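Local structure of DyP2 (Amycolatopsis sp. ATCC 39116, 4G2C) at residues Asp65-Asp76 with Ser192-Gly203. The protein is a haem-containing dye-decolorising peroxidase of a lignin-reactive bacterium, which probably uses peroxide to oxidise dyes and related aromatic substrates. Numbering follows the deposited sequence.
Sequences DRLTVLFLGFGD and SVTVVGEESGLG. With ACT (acetate ion), chain T.
Phe71 and Glu199 carry the tightly packed face of this antiparallel strand pair. Phe71 CE2 lies 4.0 Å from Glu199 CG, and ring and carboxylate planes stand 69° apart. The Glu199 chain bends at chi2 (-78°), which sets its buried carboxylate by Lys275, a salt bridge, and by Tyr160 and His159, hydrogen bonds that fix its rotation. Beside it, Val69 CB meets Glu199 CB at 4.0 Å, while Leu404 of strand 402-409 packs on both residues. At Gly197 a side chain would press on the Phe71 ring. The two strands are neighbours in the antiparallel sheet of the DyP alpha+beta barrel domain, and a classic beta bulge interrupts their register where Val196 and Gly197 both face Phe71: Phe71 N donates to Gly197 O, and its O accepts from Val196 N. On the other face, under helix 175-188, Leu72 CD1 is buried against Val193 CG1 at 4.0 Å. The solvent side begins at the exposed Glu198, whose extended chain runs alongside Leu70, CD 3.6 Å from Leu70 CD2. The Arg66 chain lies alongside Leu202, bent at chi2 (-59°), with NE 3.6 Å from Leu202 CD1; an acetate, probably from the crystallisation liquor, accepts from Arg66 NH1 through O at 3.2 Å. Without the guanidinium, as with an alanine here, the acetate would probably lose its charged mate and Leu202 CD1 the chain beside it.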
loop_
_atom_site.group_PDB
_atom_site.type_symbol
_atom_site.label_atom_id
_atom_site.label_comp_id
_atom_site.label_asym_id
_atom_site.label_seq_id
_atom_site.Cartn_x
_atom_site.Cartn_y
_atom_site.Cartn_z
ATOM N N ASP A 65 0.743 13.748 -3.621
ATOM C CA ASP A 65 1.345 13.640 -4.956
ATOM C C ASP A 65 2.784 14.122 -4.902
ATOM O O ASP A 65 3.614 13.746 -5.714
ATOM C CB ASP A 65 0.549 14.460 -5.980
ATOM C CG ASP A 65 -0.862 13.934 -6.184
ATOM O OD1 ASP A 65 -1.076 12.701 -6.084
ATOM O OD2 ASP A 65 -1.764 14.750 -6.450
ATOM N N ARG A 66 3.061 14.981 -3.933
ATOM C CA ARG A 66 4.421 15.349 -3.588
ATOM C C ARG A 66 4.573 14.897 -2.163
ATOM O O ARG A 66 3.785 15.281 -1.303
ATOM C CB ARG A 66 4.625 16.867 -3.686
ATOM C CG ARG A 66 4.695 17.397 -5.116
ATOM C CD ARG A 66 5.836 16.728 -5.874
ATOM N NE ARG A 66 6.221 17.482 -7.061
ATOM C CZ ARG A 66 7.382 18.118 -7.202
ATOM N NH1 ARG A 66 8.291 18.081 -6.229
ATOM N NH2 ARG A 66 7.635 18.787 -8.324
ATOM N N LEU A 67 5.572 14.063 -1.919
ATOM C CA LEU A 67 5.783 13.500 -0.597
ATOM C C LEU A 67 7.256 13.513 -0.231
ATOM O O LEU A 67 8.105 13.052 -0.996
ATOM C CB LEU A 67 5.255 12.063 -0.544
ATOM C CG LEU A 67 5.604 11.259 0.706
ATOM C CD1 LEU A 67 4.860 11.816 1.912
ATOM C CD2 LEU A 67 5.269 9.793 0.492
ATOM N N THR A 68 7.546 14.050 0.947
ATOM C CA THR A 68 8.879 13.965 1.529
ATOM C C THR A 68 8.832 13.001 2.706
ATOM O O THR A 68 7.961 13.123 3.558
ATOM C CB THR A 68 9.370 15.360 2.011
ATOM O OG1 THR A 68 9.946 16.071 0.906
ATOM C CG2 THR A 68 10.414 15.220 3.121
ATOM N N VAL A 69 9.742 12.025 2.725
ATOM C CA VAL A 69 9.841 11.048 3.811
ATOM C C VAL A 69 11.144 11.276 4.562
ATOM O O VAL A 69 12.207 11.332 3.945
ATOM C CB VAL A 69 9.885 9.597 3.282
ATOM C CG1 VAL A 69 9.869 8.616 4.428
ATOM C CG2 VAL A 69 8.729 9.317 2.311
ATOM N N LEU A 70 11.064 11.392 5.886
ATOM C CA LEU A 70 12.234 11.651 6.721
ATOM C C LEU A 70 12.354 10.592 7.805
ATOM O O LEU A 70 11.454 10.435 8.622
ATOM C CB LEU A 70 12.138 13.036 7.358
ATOM C CG LEU A 70 12.142 14.265 6.436
ATOM C CD1 LEU A 70 11.957 15.533 7.260
ATOM C CD2 LEU A 70 13.428 14.344 5.607
ATOM N N PHE A 71 13.452 9.847 7.793
ATOM C CA PHE A 71 13.735 8.888 8.852
ATOM C C PHE A 71 14.662 9.532 9.867
ATOM O O PHE A 71 15.660 10.147 9.499
ATOM C CB PHE A 71 14.352 7.620 8.278
ATOM C CG PHE A 71 13.511 6.982 7.210
ATOM C CD1 PHE A 71 12.270 6.431 7.523
ATOM C CD2 PHE A 71 13.944 6.946 5.899
ATOM C CE1 PHE A 71 11.485 5.850 6.546
ATOM C CE2 PHE A 71 13.156 6.378 4.911
ATOM C CZ PHE A 71 11.925 5.825 5.233
ATOM N N LEU A 72 14.319 9.409 11.142
ATOM C CA LEU A 72 15.021 10.139 12.196
ATOM C C LEU A 72 15.746 9.198 13.147
ATOM O O LEU A 72 15.391 8.015 13.260
ATOM C CB LEU A 72 14.029 10.980 12.989
ATOM C CG LEU A 72 13.101 11.904 12.196
ATOM C CD1 LEU A 72 12.217 12.698 13.142
ATOM C CD2 LEU A 72 13.876 12.831 11.260
ATOM N N GLY A 73 16.759 9.736 13.829
ATOM C CA GLY A 73 17.439 9.052 14.926
ATOM C C GLY A 73 17.388 9.934 16.167
ATOM O O GLY A 73 17.601 11.133 16.072
ATOM N N PHE A 74 17.082 9.349 17.322
ATOM C CA PHE A 74 16.998 10.094 18.568
ATOM C C PHE A 74 18.314 10.033 19.348
ATOM O O PHE A 74 18.662 8.994 19.919
ATOM C CB PHE A 74 15.859 9.550 19.449
ATOM C CG PHE A 74 14.481 9.746 18.862
ATOM C CD1 PHE A 74 14.260 10.689 17.863
ATOM C CD2 PHE A 74 13.405 8.986 19.315
ATOM C CE1 PHE A 74 12.989 10.880 17.319
ATOM C CE2 PHE A 74 12.135 9.160 18.786
ATOM C CZ PHE A 74 11.920 10.112 17.781
ATOM N N GLY A 75 19.034 11.155 19.381
ATOM C CA GLY A 75 20.266 11.263 20.154
ATOM C C GLY A 75 20.070 11.458 21.653
ATOM O O GLY A 75 20.896 11.012 22.453
ATOM N N ASP A 76 18.985 12.130 22.039
ATOM C CA ASP A 76 18.676 12.371 23.452
ATOM C C ASP A 76 17.174 12.251 23.722
ATOM O O ASP A 76 16.359 12.806 22.988
ATOM C CB ASP A 76 19.184 13.746 23.884
ATOM C CG ASP A 76 18.784 14.095 25.303
ATOM O OD1 ASP A 76 19.437 13.603 26.247
ATOM O OD2 ASP A 76 17.816 14.856 25.485
ATOM N N SER A 192 20.221 16.832 18.342
ATOM C CA SER A 192 20.248 15.418 18.736
ATOM C C SER A 192 19.190 14.565 18.022
ATOM O O SER A 192 19.081 13.353 18.266
ATOM C CB SER A 192 20.010 15.297 20.230
ATOM O OG SER A 192 18.736 15.819 20.537
ATOM N N VAL A 193 18.374 15.207 17.190
ATOM C CA VAL A 193 17.437 14.471 16.353
ATOM C C VAL A 193 17.991 14.544 14.950
ATOM O O VAL A 193 17.858 15.554 14.270
ATOM C CB VAL A 193 16.012 15.050 16.388
ATOM C CG1 VAL A 193 15.139 14.366 15.339
ATOM C CG2 VAL A 193 15.399 14.883 17.780
ATOM N N THR A 194 18.648 13.474 14.538
ATOM C CA THR A 194 19.274 13.444 13.237
ATOM C C THR A 194 18.341 12.880 12.174
ATOM O O THR A 194 17.415 12.100 12.457
ATOM C CB THR A 194 20.568 12.631 13.265
ATOM O OG1 THR A 194 20.310 11.370 13.895
ATOM C CG2 THR A 194 21.650 13.382 14.066
ATOM N N VAL A 195 18.586 13.310 10.948
ATOM C CA VAL A 195 17.955 12.719 9.798
ATOM C C VAL A 195 18.883 11.657 9.231
ATOM O O VAL A 195 19.897 11.985 8.624
ATOM C CB VAL A 195 17.729 13.773 8.728
ATOM C CG1 VAL A 195 17.065 13.138 7.520
ATOM C CG2 VAL A 195 16.904 14.912 9.297
ATOM N N VAL A 196 18.543 10.388 9.421
ATOM C CA VAL A 196 19.409 9.317 8.954
ATOM C C VAL A 196 19.134 8.960 7.506
ATOM O O VAL A 196 19.913 8.237 6.881
ATOM C CB VAL A 196 19.258 8.043 9.809
ATOM C CG1 VAL A 196 18.878 8.396 11.242
ATOM C CG2 VAL A 196 18.227 7.112 9.201
ATOM N N GLY A 197 18.024 9.461 6.970
ATOM C CA GLY A 197 17.617 9.118 5.617
ATOM C C GLY A 197 16.408 9.895 5.154
ATOM O O GLY A 197 15.603 10.342 5.971
ATOM N N GLU A 198 16.276 10.049 3.839
ATOM C CA GLU A 198 15.155 10.772 3.252
ATOM C C GLU A 198 14.741 10.126 1.932
ATOM O O GLU A 198 15.567 9.528 1.256
ATOM C CB GLU A 198 15.538 12.237 3.025
ATOM C CG GLU A 198 14.514 13.048 2.249
ATOM C CD GLU A 198 14.765 14.561 2.310
ATOM O OE1 GLU A 198 15.757 14.994 2.940
ATOM O OE2 GLU A 198 13.966 15.316 1.714
ATOM N N GLU A 199 13.460 10.226 1.582
ATOM C CA GLU A 199 12.985 9.789 0.268
ATOM C C GLU A 199 11.989 10.826 -0.245
ATOM O O GLU A 199 11.389 11.563 0.541
ATOM C CB GLU A 199 12.298 8.405 0.332
ATOM C CG GLU A 199 13.114 7.277 0.980
ATOM C CD GLU A 199 14.188 6.697 0.068
ATOM O OE1 GLU A 199 14.218 7.060 -1.129
ATOM O OE2 GLU A 199 15.008 5.874 0.553
ATOM N N SER A 200 11.811 10.884 -1.557
ATOM C CA SER A 200 10.806 11.765 -2.142
ATOM C C SER A 200 9.853 10.953 -3.014
ATOM O O SER A 200 10.277 10.162 -3.862
ATOM C CB SER A 200 11.460 12.890 -2.954
ATOM O OG SER A 200 12.486 13.540 -2.197
ATOM N N GLY A 201 8.558 11.142 -2.783
ATOM C CA GLY A 201 7.545 10.504 -3.592
ATOM C C GLY A 201 6.999 11.476 -4.626
ATOM O O GLY A 201 6.787 12.657 -4.352
ATOM N N LEU A 202 6.775 10.972 -5.827
ATOM C CA LEU A 202 6.210 11.779 -6.898
ATOM C C LEU A 202 5.110 10.956 -7.540
ATOM O O LEU A 202 5.377 9.887 -8.110
ATOM C CB LEU A 202 7.284 12.133 -7.930
ATOM C CG LEU A 202 6.793 12.891 -9.164
ATOM C CD1 LEU A 202 6.427 14.336 -8.809
ATOM C CD2 LEU A 202 7.816 12.826 -10.310
ATOM N N GLY A 203 3.872 11.424 -7.403
ATOM C CA GLY A 203 2.732 10.699 -7.938
ATOM C C GLY A 203 2.690 10.676 -9.454
ATOM O O GLY A 203 3.038 11.659 -10.100
HETATM C C ACT T . 8.519 16.507 -2.989
HETATM O O ACT T . 8.226 17.734 -3.032
HETATM O OXT ACT T . 7.945 15.732 -3.804
HETATM C CH3 ACT T . 9.514 15.984 -2.003
HETATM O O HOH W 1 17.010 13.450 20.491
#